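Local coordinates for cytochrome c-552/4 domain-containing protein (Ignicoccus hospitalis KIN4/I, PDB 4QO5) that binds eight c-type hemes and a calcium ion as a membrane-associated cytochrome, and probably carries electrons along its heme chain, at residues Gly448-Asp453 against Phe461-Glu466; Val336-Glu341 against Ile367-Asp372; His90-Asp95 against Val206-Ser211. All blocks are in the same frame, centred on the assembly; numbering follows the deposited sequence.

Contact 1 (Gly448-Asp453 against Phe461-Glu466); sequences GLAHVD and FDEYIE. With CA (calcium ion), chain J.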
loop_
_atom_site.group_PDB
_atom_site.type_symbol
_atom_site.label_atom_id
_atom_site.label_comp_id
_atom_site.label_asym_id
_atom_site.label_seq_id
_atom_site.Cartn_x
_atom_site.Cartn_y
_atom_site.Cartn_z
ATOM N N GLY A 448 1.909 11.718 -37.421
ATOM C CA GLY A 448 3.169 11.007 -37.532
ATOM C C GLY A 448 3.977 10.969 -36.248
ATOM O O GLY A 448 5.127 10.549 -36.252
ATOM N N LEU A 449 3.387 11.409 -35.142
ATOM C CA LEU A 449 4.069 11.320 -33.856
ATOM C C LEU A 449 4.199 9.858 -33.439
ATOM O O LEU A 449 5.155 9.479 -32.757
ATOM C CB LEU A 449 3.331 12.130 -32.784
ATOM C CG LEU A 449 3.846 12.050 -31.344
ATOM C CD1 LEU A 449 5.309 12.473 -31.248
ATOM C CD2 LEU A 449 2.978 12.910 -30.437
ATOM N N ALA A 450 3.235 9.043 -33.864
ATOM C CA ALA A 450 3.252 7.612 -33.591
ATOM C C ALA A 450 2.883 6.838 -34.846
ATOM O O ALA A 450 2.223 7.373 -35.736
ATOM C CB ALA A 450 2.297 7.271 -32.459
ATOM N N HIS A 451 3.302 5.576 -34.897
ATOM C CA HIS A 451 3.099 4.707 -36.058
ATOM C C HIS A 451 2.072 3.625 -35.749
ATOM O O HIS A 451 2.023 3.101 -34.641
ATOM C CB HIS A 451 4.430 4.052 -36.465
ATOM C CG HIS A 451 4.277 2.840 -37.338
ATOM N ND1 HIS A 451 4.374 1.551 -36.851
ATOM C CD2 HIS A 451 4.040 2.721 -38.667
ATOM C CE1 HIS A 451 4.201 0.693 -37.841
ATOM N NE2 HIS A 451 3.994 1.376 -38.953
ATOM N N VAL A 452 1.252 3.277 -36.731
ATOM C CA VAL A 452 0.268 2.226 -36.526
ATOM C C VAL A 452 0.116 1.381 -37.793
ATOM O O VAL A 452 0.250 1.888 -38.907
ATOM C CB VAL A 452 -1.094 2.806 -36.063
ATOM C CG1 VAL A 452 -1.785 3.550 -37.202
ATOM C CG2 VAL A 452 -1.986 1.708 -35.507
ATOM N N ASP A 453 -0.139 0.089 -37.603
ATOM C CA ASP A 453 -0.317 -0.868 -38.699
ATOM C C ASP A 453 -1.221 -1.983 -38.173
ATOM O O ASP A 453 -0.778 -2.815 -37.387
ATOM C CB ASP A 453 1.048 -1.417 -39.135
ATOM C CG ASP A 453 0.948 -2.567 -40.138
ATOM O OD1 ASP A 453 -0.135 -2.782 -40.722
ATOM O OD2 ASP A 453 1.972 -3.253 -40.353
ATOM N N PHE A 461 0.372 -0.336 -29.421
ATOM C CA PHE A 461 0.683 -0.212 -28.004
ATOM C C PHE A 461 2.174 -0.053 -27.724
ATOM O O PHE A 461 2.587 -0.145 -26.569
ATOM C CB PHE A 461 0.228 -1.466 -27.239
ATOM C CG PHE A 461 -1.203 -1.854 -27.479
ATOM C CD1 PHE A 461 -2.239 -1.022 -27.078
ATOM C CD2 PHE A 461 -1.509 -3.071 -28.067
ATOM C CE1 PHE A 461 -3.552 -1.387 -27.292
ATOM C CE2 PHE A 461 -2.810 -3.440 -28.283
ATOM C CZ PHE A 461 -3.839 -2.601 -27.890
ATOM N N ASP A 462 2.972 0.177 -28.762
ATOM C CA ASP A 462 4.419 0.040 -28.624
ATOM C C ASP A 462 5.192 1.346 -28.463
ATOM O O ASP A 462 6.412 1.328 -28.309
ATOM C CB ASP A 462 5.007 -0.800 -29.772
ATOM C CG ASP A 462 4.780 -0.178 -31.140
ATOM O OD1 ASP A 462 4.096 0.859 -31.224
ATOM O OD2 ASP A 462 5.265 -0.758 -32.143
ATOM N N GLU A 463 4.492 2.473 -28.486
ATOM C CA GLU A 463 5.153 3.757 -28.316
ATOM C C GLU A 463 4.594 4.529 -27.123
ATOM O O GLU A 463 3.511 4.227 -26.630
ATOM C CB GLU A 463 5.049 4.602 -29.587
ATOM C CG GLU A 463 5.741 4.010 -30.785
ATOM C CD GLU A 463 5.349 4.717 -32.074
ATOM O OE1 GLU A 463 6.009 5.715 -32.429
ATOM O OE2 GLU A 463 4.375 4.278 -32.722
ATOM N N TYR A 464 5.349 5.520 -26.669
ATOM C CA TYR A 464 5.033 6.229 -25.430
ATOM C C TYR A 464 3.647 6.878 -25.409
ATOM O O TYR A 464 2.886 6.666 -24.472
ATOM C CB TYR A 464 6.123 7.255 -25.095
ATOM C CG TYR A 464 5.908 7.942 -23.767
ATOM C CD1 TYR A 464 5.976 7.227 -22.577
ATOM C CD2 TYR A 464 5.618 9.299 -23.700
ATOM C CE1 TYR A 464 5.768 7.844 -21.359
ATOM C CE2 TYR A 464 5.409 9.925 -22.483
ATOM C CZ TYR A 464 5.488 9.187 -21.315
ATOM O OH TYR A 464 5.298 9.791 -20.094
ATOM N N ILE A 465 3.308 7.661 -26.427
ATOM C CA ILE A 465 1.982 8.291 -26.441
ATOM C C ILE A 465 0.854 7.249 -26.507
ATOM O O ILE A 465 -0.244 7.478 -25.995
ATOM C CB ILE A 465 1.822 9.349 -27.567
ATOM C CG1 ILE A 465 0.585 10.221 -27.292
ATOM C CG2 ILE A 465 1.757 8.687 -28.939
ATOM C CD1 ILE A 465 0.529 11.510 -28.069
ATOM N N GLU A 466 1.133 6.093 -27.110
ATOM C CA GLU A 466 0.146 5.019 -27.171
ATOM C C GLU A 466 -0.052 4.413 -25.777
ATOM O O GLU A 466 -1.162 4.059 -25.386
ATOM C CB GLU A 466 0.574 3.960 -28.200
ATOM C CG GLU A 466 0.549 4.499 -29.635
ATOM C CD GLU A 466 1.392 3.706 -30.626
ATOM O OE1 GLU A 466 2.192 2.843 -30.203
ATOM O OE2 GLU A 466 1.258 3.970 -31.839
HETATM CA CA CA J . 2.839 2.369 -32.585
HETATM O O HOH W 1 5.627 7.836 -30.951
HETATM O O HOH W 2 4.408 1.241 -33.966
#
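This is a calcium site, built where the loop after helix 413-447 folds back against the start of helix 464-485. H451 gives its backbone O to the ion at 2.3 Å, while D462, E463 and E466 supply carboxylate oxygens from the other segment. D462 and E463 each use one oxygen, whereas E466 grips calcium with both, OE1 and OE2. T459 O and a water complete seven ligands. Acidic side chains suit this hard, oxygen-seeking ion.

E463 OE2 binds calcium and, through its syn lone pair, accepts a nearly straight bond (168°) from H451 N at 2.8 Å. With CG anti to the carbonyl carbon (chi1 -63°) and an extended chain beyond it, this carboxylate reaches across to the loop; its OE1 joins L449 O through a water. OE1 of E466 also accepts from N of E463, the N-cap residue, at 2.9 Å. The metal-bound water lies in the plane of the H451 ring at its edge, 2.9 Å from ND1.

Beside the ion the contact turns apolar: small A450 fits CB against CG2 of I465 at 3.8 Å, and CD2 of L449 meets CD1 of I465 at 3.7 Å, crossing it at about a right angle. W445 of helix 413-447 donates to E466 OE2, L449 and I465 pack on helix 498-520, and R513 of a second subunit bonds to the O of L449.

Contact 2 (Val336-Glu341 against Ile367-Asp372); sequences VEAMPE and ISLAPD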
loop_
_atom_site.group_PDB
_atom_site.type_symbol
_atom_site.label_atom_id
_atom_site.label_comp_id
_atom_site.label_asym_id
_atom_site.label_seq_id
_atom_site.Cartn_x
_atom_site.Cartn_y
_atom_site.Cartn_z
ATOM N N VAL A 336 -16.960 -7.358 -32.501
ATOM C CA VAL A 336 -17.745 -6.131 -32.634
ATOM C C VAL A 336 -17.307 -5.331 -33.867
ATOM O O VAL A 336 -16.141 -5.364 -34.249
ATOM C CB VAL A 336 -17.629 -5.259 -31.344
ATOM C CG1 VAL A 336 -16.208 -4.692 -31.176
ATOM C CG2 VAL A 336 -18.660 -4.142 -31.340
ATOM N N GLU A 337 -18.244 -4.637 -34.506
ATOM C CA GLU A 337 -17.885 -3.629 -35.499
ATOM C C GLU A 337 -17.130 -2.491 -34.805
ATOM O O GLU A 337 -17.610 -1.925 -33.823
ATOM C CB GLU A 337 -19.137 -3.085 -36.188
ATOM C CG GLU A 337 -19.190 -3.363 -37.679
ATOM C CD GLU A 337 -20.508 -2.940 -38.292
ATOM O OE1 GLU A 337 -21.509 -2.866 -37.546
ATOM O OE2 GLU A 337 -20.540 -2.681 -39.517
ATOM N N ALA A 338 -15.944 -2.165 -35.310
ATOM C CA ALA A 338 -15.037 -1.262 -34.601
ATOM C C ALA A 338 -15.420 0.215 -34.697
ATOM O O ALA A 338 -15.326 0.956 -33.717
ATOM C CB ALA A 338 -13.615 -1.468 -35.091
ATOM N N MET A 339 -15.844 0.637 -35.881
ATOM C CA MET A 339 -16.044 2.052 -36.162
ATOM C C MET A 339 -17.268 2.282 -37.040
ATOM O O MET A 339 -17.277 1.893 -38.208
ATOM C CB MET A 339 -14.808 2.610 -36.869
ATOM C CG MET A 339 -14.939 4.052 -37.342
ATOM S SD MET A 339 -14.956 5.240 -35.986
ATOM C CE MET A 339 -13.419 4.832 -35.158
ATOM N N PRO A 340 -18.312 2.914 -36.482
ATOM C CA PRO A 340 -19.483 3.249 -37.302
ATOM C C PRO A 340 -19.090 4.231 -38.404
ATOM O O PRO A 340 -18.278 5.117 -38.154
ATOM C CB PRO A 340 -20.432 3.913 -36.301
ATOM C CG PRO A 340 -20.008 3.381 -34.964
ATOM C CD PRO A 340 -18.517 3.231 -35.058
ATOM N N GLU A 341 -19.642 4.070 -39.602
ATOM C CA GLU A 341 -19.258 4.909 -40.736
ATOM C C GLU A 341 -19.643 6.383 -40.560
ATOM O O GLU A 341 -18.973 7.273 -41.090
ATOM C CB GLU A 341 -19.847 4.367 -42.046
ATOM C CG GLU A 341 -19.391 5.137 -43.285
ATOM C CD GLU A 341 -20.530 5.488 -44.226
ATOM O OE1 GLU A 341 -21.485 4.688 -44.333
ATOM O OE2 GLU A 341 -20.473 6.568 -44.858
ATOM N N ILE A 367 -17.042 -4.016 -27.222
ATOM C CA ILE A 367 -17.684 -2.751 -27.559
ATOM C C ILE A 367 -16.856 -2.035 -28.633
ATOM O O ILE A 367 -15.640 -2.237 -28.725
ATOM C CB ILE A 367 -17.861 -1.897 -26.262
ATOM C CG1 ILE A 367 -18.750 -0.673 -26.498
ATOM C CG2 ILE A 367 -16.492 -1.535 -25.639
ATOM C CD1 ILE A 367 -19.161 0.040 -25.203
ATOM N N SER A 368 -17.513 -1.223 -29.456
ATOM C CA SER A 368 -16.838 -0.496 -30.533
ATOM C C SER A 368 -15.866 0.563 -29.996
ATOM O O SER A 368 -15.883 0.890 -28.807
ATOM C CB SER A 368 -17.866 0.165 -31.445
ATOM O OG SER A 368 -18.766 0.976 -30.703
ATOM N N LEU A 369 -15.030 1.102 -30.880
ATOM C CA LEU A 369 -14.010 2.075 -30.479
ATOM C C LEU A 369 -14.588 3.468 -30.290
ATOM O O LEU A 369 -13.984 4.324 -29.639
ATOM C CB LEU A 369 -12.889 2.129 -31.516
ATOM C CG LEU A 369 -12.132 0.822 -31.734
ATOM C CD1 LEU A 369 -11.073 0.997 -32.814
ATOM C CD2 LEU A 369 -11.504 0.321 -30.434
ATOM N N ALA A 370 -15.756 3.698 -30.876
ATOM C CA ALA A 370 -16.410 4.993 -30.786
ATOM C C ALA A 370 -17.910 4.779 -30.897
ATOM O O ALA A 370 -18.352 3.815 -31.523
ATOM C CB ALA A 370 -15.918 5.904 -31.905
ATOM N N PRO A 371 -18.705 5.671 -30.286
ATOM C CA PRO A 371 -20.153 5.543 -30.468
ATOM C C PRO A 371 -20.554 6.013 -31.863
ATOM O O PRO A 371 -19.738 6.608 -32.564
ATOM C CB PRO A 371 -20.721 6.474 -29.395
ATOM C CG PRO A 371 -19.645 7.491 -29.166
ATOM C CD PRO A 371 -18.343 6.788 -29.392
ATOM N N ASP A 372 -21.786 5.735 -32.274
ATOM C CA ASP A 372 -22.273 6.258 -33.542
ATOM C C ASP A 372 -22.716 7.694 -33.298
ATOM O O ASP A 372 -23.500 7.959 -32.390
ATOM C CB ASP A 372 -23.423 5.404 -34.071
ATOM C CG ASP A 372 -23.802 5.743 -35.506
ATOM O OD1 ASP A 372 -23.543 6.880 -35.960
ATOM O OD2 ASP A 372 -24.348 4.852 -36.189
#
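A338 and L369 join their segments by one backbone hydrogen bond at the end of a small antiparallel sheet. The segment 336-341 begins as strand 336-337, paired there with strand 362-363; just past it, A338 O accepts from L369 N at 2.9 Å, in the carbonyl plane and fairly straight at 161°. It is the only hydrogen bond between the segments, and most of the remaining contact is shape-fitting.

The tight part rests on V336, S368 and P340. The two gamma methyls of V336 share the backbone of I367 and S368: CG1 approaches I367 O at 3.5 Å, while CG2, anti to the backbone N, lies by S368 N. A branched side chain thus covers a polar backbone with hydrocarbon. CB of S368 lies 3.2 Å from E337 O, which is buried here without a hydrogen-bonding partner. OG of S368 donates to A370 O at 3.0 Å, from above the carbonyl plane, and accepts from L379 N; a short hydroxyl side chain suits a place where it can bond its own loop. P340 is the N-cap of helix 341-349, a position whose N-H the helix does not use, so proline costs nothing there. CD and CG of its ring lie against A370 O (CD at 3.6 Å), while CB meets CG of D372 at 3.9 Å.

On the open side, the exposed side chain of E337 leads away from the other segment. The methyl contacts are slacker too: L358 packs on both M339 and L369, A338 CB meets L369 CD1 at 4.2 Å, and flexible M339 brings its terminal CE to A370 CB at the same separation.

Contact 3 (His90-Asp95 against Val206-Ser211); sequences HPDTID and VNPDGS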
loop_
_atom_site.group_PDB
_atom_site.type_symbol
_atom_site.label_atom_id
_atom_site.label_comp_id
_atom_site.label_asym_id
_atom_site.label_seq_id
_atom_site.Cartn_x
_atom_site.Cartn_y
_atom_site.Cartn_z
ATOM N N HIS A 90 -4.308 -38.234 -15.849
ATOM C CA HIS A 90 -3.288 -37.231 -15.586
ATOM C C HIS A 90 -1.950 -37.639 -16.186
ATOM O O HIS A 90 -1.368 -38.624 -15.761
ATOM C CB HIS A 90 -3.136 -37.019 -14.083
ATOM C CG HIS A 90 -4.355 -36.446 -13.427
ATOM N ND1 HIS A 90 -4.585 -35.090 -13.340
ATOM C CD2 HIS A 90 -5.410 -37.047 -12.823
ATOM C CE1 HIS A 90 -5.722 -34.879 -12.700
ATOM N NE2 HIS A 90 -6.241 -36.048 -12.374
ATOM N N PRO A 91 -1.468 -36.874 -17.181
ATOM C CA PRO A 91 -0.165 -37.076 -17.827
ATOM C C PRO A 91 1.004 -36.920 -16.850
ATOM O O PRO A 91 2.093 -37.419 -17.141
ATOM C CB PRO A 91 -0.117 -35.959 -18.872
ATOM C CG PRO A 91 -1.562 -35.661 -19.166
ATOM C CD PRO A 91 -2.246 -35.808 -17.837
ATOM N N ASP A 92 0.789 -36.229 -15.734
ATOM C CA ASP A 92 1.838 -36.090 -14.722
ATOM C C ASP A 92 1.746 -37.172 -13.647
ATOM O O ASP A 92 2.351 -37.053 -12.579
ATOM C CB ASP A 92 1.889 -34.674 -14.113
ATOM C CG ASP A 92 0.563 -34.221 -13.513
ATOM O OD1 ASP A 92 -0.502 -34.737 -13.917
ATOM O OD2 ASP A 92 0.592 -33.307 -12.645
ATOM N N THR A 93 1.009 -38.242 -13.944
ATOM C CA THR A 93 0.991 -39.389 -13.046
ATOM C C THR A 93 2.346 -40.099 -13.071
ATOM O O THR A 93 2.857 -40.441 -14.140
ATOM C CB THR A 93 -0.125 -40.382 -13.407
ATOM O OG1 THR A 93 -1.383 -39.801 -13.045
ATOM C CG2 THR A 93 0.053 -41.685 -12.648
ATOM N N ILE A 94 2.928 -40.309 -11.894
ATOM C CA ILE A 94 4.197 -41.022 -11.797
ATOM C C ILE A 94 4.138 -42.071 -10.703
ATOM O O ILE A 94 3.345 -41.965 -9.774
ATOM C CB ILE A 94 5.360 -40.073 -11.470
ATOM C CG1 ILE A 94 5.057 -39.286 -10.193
ATOM C CG2 ILE A 94 5.619 -39.138 -12.640
ATOM C CD1 ILE A 94 6.259 -38.536 -9.639
ATOM N N ASP A 95 4.973 -43.099 -10.812
ATOM C CA ASP A 95 5.119 -44.014 -9.695
ATOM C C ASP A 95 5.844 -43.292 -8.559
ATOM O O ASP A 95 6.781 -42.524 -8.786
ATOM C CB ASP A 95 5.875 -45.277 -10.091
ATOM C CG ASP A 95 5.699 -46.386 -9.074
ATOM O OD1 ASP A 95 4.640 -47.054 -9.109
ATOM O OD2 ASP A 95 6.604 -46.573 -8.230
ATOM N N VAL A 206 -4.115 -23.718 -17.489
ATOM C CA VAL A 206 -4.502 -24.860 -18.331
ATOM C C VAL A 206 -3.748 -26.094 -17.842
ATOM O O VAL A 206 -2.546 -26.218 -18.038
ATOM C CB VAL A 206 -4.211 -24.588 -19.819
ATOM C CG1 VAL A 206 -4.714 -25.741 -20.695
ATOM C CG2 VAL A 206 -4.849 -23.261 -20.240
ATOM N N ASN A 207 -4.472 -26.994 -17.191
ATOM C CA ASN A 207 -3.875 -28.118 -16.490
ATOM C C ASN A 207 -3.475 -29.251 -17.425
ATOM O O ASN A 207 -3.930 -29.298 -18.569
ATOM C CB ASN A 207 -4.859 -28.609 -15.430
ATOM C CG ASN A 207 -5.102 -27.568 -14.371
ATOM O OD1 ASN A 207 -4.205 -27.244 -13.595
ATOM N ND2 ASN A 207 -6.303 -27.023 -14.345
ATOM N N PRO A 208 -2.612 -30.159 -16.943
ATOM C CA PRO A 208 -2.184 -31.289 -17.777
ATOM C C PRO A 208 -3.329 -32.194 -18.255
ATOM O O PRO A 208 -3.194 -32.815 -19.308
ATOM C CB PRO A 208 -1.240 -32.070 -16.852
ATOM C CG PRO A 208 -0.728 -31.070 -15.874
ATOM C CD PRO A 208 -1.881 -30.102 -15.660
ATOM N N ASP A 209 -4.420 -32.279 -17.498
ATOM C CA ASP A 209 -5.574 -33.102 -17.889
ATOM C C ASP A 209 -6.552 -32.327 -18.771
ATOM O O ASP A 209 -7.622 -32.830 -19.124
ATOM C CB ASP A 209 -6.295 -33.672 -16.651
ATOM C CG ASP A 209 -6.960 -32.585 -15.796
ATOM O OD1 ASP A 209 -7.675 -32.938 -14.828
ATOM O OD2 ASP A 209 -6.769 -31.387 -16.084
ATOM N N GLY A 210 -6.186 -31.098 -19.111
ATOM C CA GLY A 210 -6.999 -30.285 -19.994
ATOM C C GLY A 210 -8.071 -29.457 -19.305
ATOM O O GLY A 210 -8.684 -28.593 -19.935
ATOM N N SER A 211 -8.320 -29.712 -18.023
ATOM C CA SER A 211 -9.268 -28.880 -17.300
ATOM C C SER A 211 -8.676 -27.486 -17.120
ATOM O O SER A 211 -7.456 -27.297 -17.215
ATOM C CB SER A 211 -9.655 -29.488 -15.944
ATOM O OG SER A 211 -8.541 -29.590 -15.072
#
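P91 presses the CG-CD edge of its ring against P208 O, CG at 3.3 Å, while its CD faces P208 CB at 4.0 Å. The two prolines occupy the same second position in facing type I turns, H90-T93 and N207-G210, where their fixed phi fits the turn. Two preorganised corners therefore meet through compact rings.

H90 and D209 run side by side and point the same way, with imidazole and carboxylate planes 24° apart. CE1 of H90 comes within 3.5 Å of D209 OD1, which approaches the ring obliquely. This is a van der Waals approach: H90 NE2 hydrogen-bonds D109, and D209 OD1 is held by T106. H90 also stacks on H102. Were H90 protonated, the carboxylates of D109 and D209 would probably stabilise its charge.

The other oxygen of D209 fastens its own loop. OD2 accepts from S211 OG at 2.7 Å on the syn side, 17° out of the carboxylate plane, and from S211 N at 3.0 Å from above that plane; the bond from N makes an Asx turn. With CG between the backbone N and the carbonyl carbon (chi1 66°), D209 can fold over the turn. G210, as a glycine, accepts the positive phi there, and its N completes the turn by bonding N207 O.

D92 crosses P208 obliquely, OD1 lying 4.0 Å from its CB, while OD2 bonds Y195 and I104 N. Strand 176-185 supports both through V177, strand 188-196 meets D92 through V193, and helix 107-110 packs on D209 and S211.

Along the chain, contact 3 closes first, contact 2 follows and contact 1 comes last, without nesting. Contacts 1 and 2 lie on the same side of the chain's centre, with centres about 21 Å and nearest atoms about 9 Å apart; contact 3 is about 43 Å from each, centre to centre. None touches another. Contact 3 joins distant parts of the sequence beside strands 176-185 and 188-196, with I94 in a heme pocket. Contact 2 adjoins the sheet 336-337/362-363, and contact 1 ties together the long helices 413-447 and 464-485. Contact 3 thus lies beside a heme pocket, whereas contacts 1 and 2 belong to the later part of the chain, contact 1 next to the second subunit.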